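Long-range contact in VirX1 (Cyanophage Syn10, PDB 6QGM), which is a viral halogenase that iodinates diverse substrates and belongs to the tryptophan halogenase family, probably working with a flavin cofactor: residues Val7-Gly12 with Ile32-Asp37. Residues are numbered along the deposited sequence; the frame is centred on the assembly and turned at random.
Sequences VAIVGG and IALIED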
loop_
_atom_site.group_PDB
_atom_site.type_symbol
_atom_site.label_atom_id
_atom_site.label_comp_id
_atom_site.label_asym_id
_atom_site.label_seq_id
_atom_site.Cartn_x
_atom_site.Cartn_y
_atom_site.Cartn_z
ATOM N N VAL B 7 -35.012 -15.883 10.095
ATOM C CA VAL B 7 -34.240 -14.869 10.864
ATOM C C VAL B 7 -35.086 -14.431 12.065
ATOM O O VAL B 7 -36.290 -14.184 11.885
ATOM C CB VAL B 7 -33.833 -13.704 9.943
ATOM C CG1 VAL B 7 -33.292 -12.517 10.724
ATOM C CG2 VAL B 7 -32.826 -14.153 8.892
ATOM N N ALA B 8 -34.475 -14.386 13.249
ATOM C CA ALA B 8 -35.049 -13.831 14.493
ATOM C C ALA B 8 -34.266 -12.571 14.882
ATOM O O ALA B 8 -33.089 -12.694 15.267
ATOM C CB ALA B 8 -35.007 -14.863 15.587
ATOM N N ILE B 9 -34.894 -11.401 14.755
ATOM C CA ILE B 9 -34.312 -10.098 15.190
ATOM C C ILE B 9 -34.752 -9.852 16.639
ATOM O O ILE B 9 -35.962 -9.829 16.885
ATOM C CB ILE B 9 -34.745 -8.967 14.243
ATOM C CG1 ILE B 9 -34.314 -9.253 12.801
ATOM C CG2 ILE B 9 -34.199 -7.634 14.723
ATOM C CD1 ILE B 9 -35.211 -8.641 11.740
ATOM N N VAL B 10 -33.806 -9.702 17.567
ATOM C CA VAL B 10 -34.117 -9.337 18.975
ATOM C C VAL B 10 -33.851 -7.840 19.137
ATOM O O VAL B 10 -32.699 -7.407 18.882
ATOM C CB VAL B 10 -33.305 -10.174 19.978
ATOM C CG1 VAL B 10 -33.664 -9.853 21.425
ATOM C CG2 VAL B 10 -33.463 -11.667 19.702
ATOM N N GLY B 11 -34.893 -7.094 19.528
ATOM C CA GLY B 11 -34.858 -5.627 19.677
ATOM C C GLY B 11 -35.733 -4.951 18.632
ATOM O O GLY B 11 -35.687 -5.356 17.452
ATOM N N GLY B 12 -36.484 -3.934 19.043
ATOM C CA GLY B 12 -37.451 -3.245 18.172
ATOM C C GLY B 12 -37.315 -1.733 18.212
ATOM O O GLY B 12 -38.362 -1.056 18.319
ATOM N N ILE B 32 -39.121 -14.071 8.565
ATOM C CA ILE B 32 -38.560 -13.090 9.541
ATOM C C ILE B 32 -39.501 -12.954 10.737
ATOM O O ILE B 32 -40.724 -12.812 10.517
ATOM C CB ILE B 32 -38.314 -11.727 8.868
ATOM C CG1 ILE B 32 -37.467 -11.872 7.600
ATOM C CG2 ILE B 32 -37.701 -10.742 9.861
ATOM C CD1 ILE B 32 -37.513 -10.657 6.716
ATOM N N ALA B 33 -38.940 -12.980 11.948
ATOM C CA ALA B 33 -39.640 -12.620 13.201
ATOM C C ALA B 33 -38.835 -11.532 13.909
ATOM O O ALA B 33 -37.578 -11.550 13.798
ATOM C CB ALA B 33 -39.819 -13.834 14.067
ATOM N N LEU B 34 -39.526 -10.589 14.563
ATOM C CA LEU B 34 -38.892 -9.568 15.439
ATOM C C LEU B 34 -39.455 -9.681 16.854
ATOM O O LEU B 34 -40.682 -9.534 17.020
ATOM C CB LEU B 34 -39.111 -8.162 14.879
ATOM C CG LEU B 34 -38.284 -7.080 15.573
ATOM C CD1 LEU B 34 -37.804 -6.041 14.588
ATOM C CD2 LEU B 34 -39.051 -6.438 16.720
ATOM N N ILE B 35 -38.565 -9.919 17.822
ATOM C CA ILE B 35 -38.884 -10.055 19.271
ATOM C C ILE B 35 -38.613 -8.704 19.931
ATOM O O ILE B 35 -37.460 -8.215 19.862
ATOM C CB ILE B 35 -38.058 -11.194 19.894
ATOM C CG1 ILE B 35 -38.417 -12.549 19.274
ATOM C CG2 ILE B 35 -38.204 -11.204 21.399
ATOM C CD1 ILE B 35 -37.272 -13.520 19.223
ATOM N N GLU B 36 -39.651 -8.131 20.536
ATOM C CA GLU B 36 -39.639 -6.777 21.142
ATOM C C GLU B 36 -40.282 -6.922 22.522
ATOM O O GLU B 36 -41.272 -7.662 22.620
ATOM C CB GLU B 36 -40.331 -5.831 20.158
ATOM C CG GLU B 36 -40.886 -4.552 20.751
ATOM C CD GLU B 36 -41.708 -3.761 19.743
ATOM O OE1 GLU B 36 -41.106 -3.174 18.834
ATOM O OE2 GLU B 36 -42.966 -3.739 19.855
ATOM N N ASP B 37 -39.687 -6.325 23.560
ATOM C CA ASP B 37 -40.190 -6.347 24.960
ATOM C C ASP B 37 -41.172 -5.189 25.121
ATOM O O ASP B 37 -40.764 -4.030 25.063
ATOM C CB ASP B 37 -39.043 -6.231 25.961
ATOM C CG ASP B 37 -39.443 -6.405 27.418
ATOM O OD1 ASP B 37 -40.578 -5.990 27.777
ATOM O OD2 ASP B 37 -38.607 -6.960 28.184
#
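I9 and A33 join the two strands at the heart of the contact. The N-H of I9 bonds to the carbonyl O of A33 at 2.9 Å. The O of I9 takes the N-H of I35 at 2.8 Å. A33 N to V7 O and G11 N to I35 O complete a regular parallel ladder of four nearly straight bonds. Packing is tight on the face of I9, I32 and L34, which is covered by helix 14-26. The I9 side chain forks there. CG1 of I9 lies anti to the carbonyl carbon (chi1 -58°) and brings I9 CD1 to 3.8 Å from I32 CG2. I9 CG2 meets L34 CD1 at 3.9 Å. Between these strands the face of A8, V10, A33 and I35 packs more loosely but is still buried: I35 CD1 stays 4.3 Å from V10 CG2. The ladder ends at the partly exposed G11-G12 end, where E36 OE1 comes 3.7 Å from G12 CA and accepts a hydrogen bond from W17 NE1. Strand 6-10, helix 14-26 and strand 31-36 form a right-handed beta-alpha-beta unit, consistent with a Rossmann-type dinucleotide fold. A buried, apolar strand pair held by four backbone bonds thus leads into a side-chain-free glycine turn, probably suited to close approach by a flavin nucleotide.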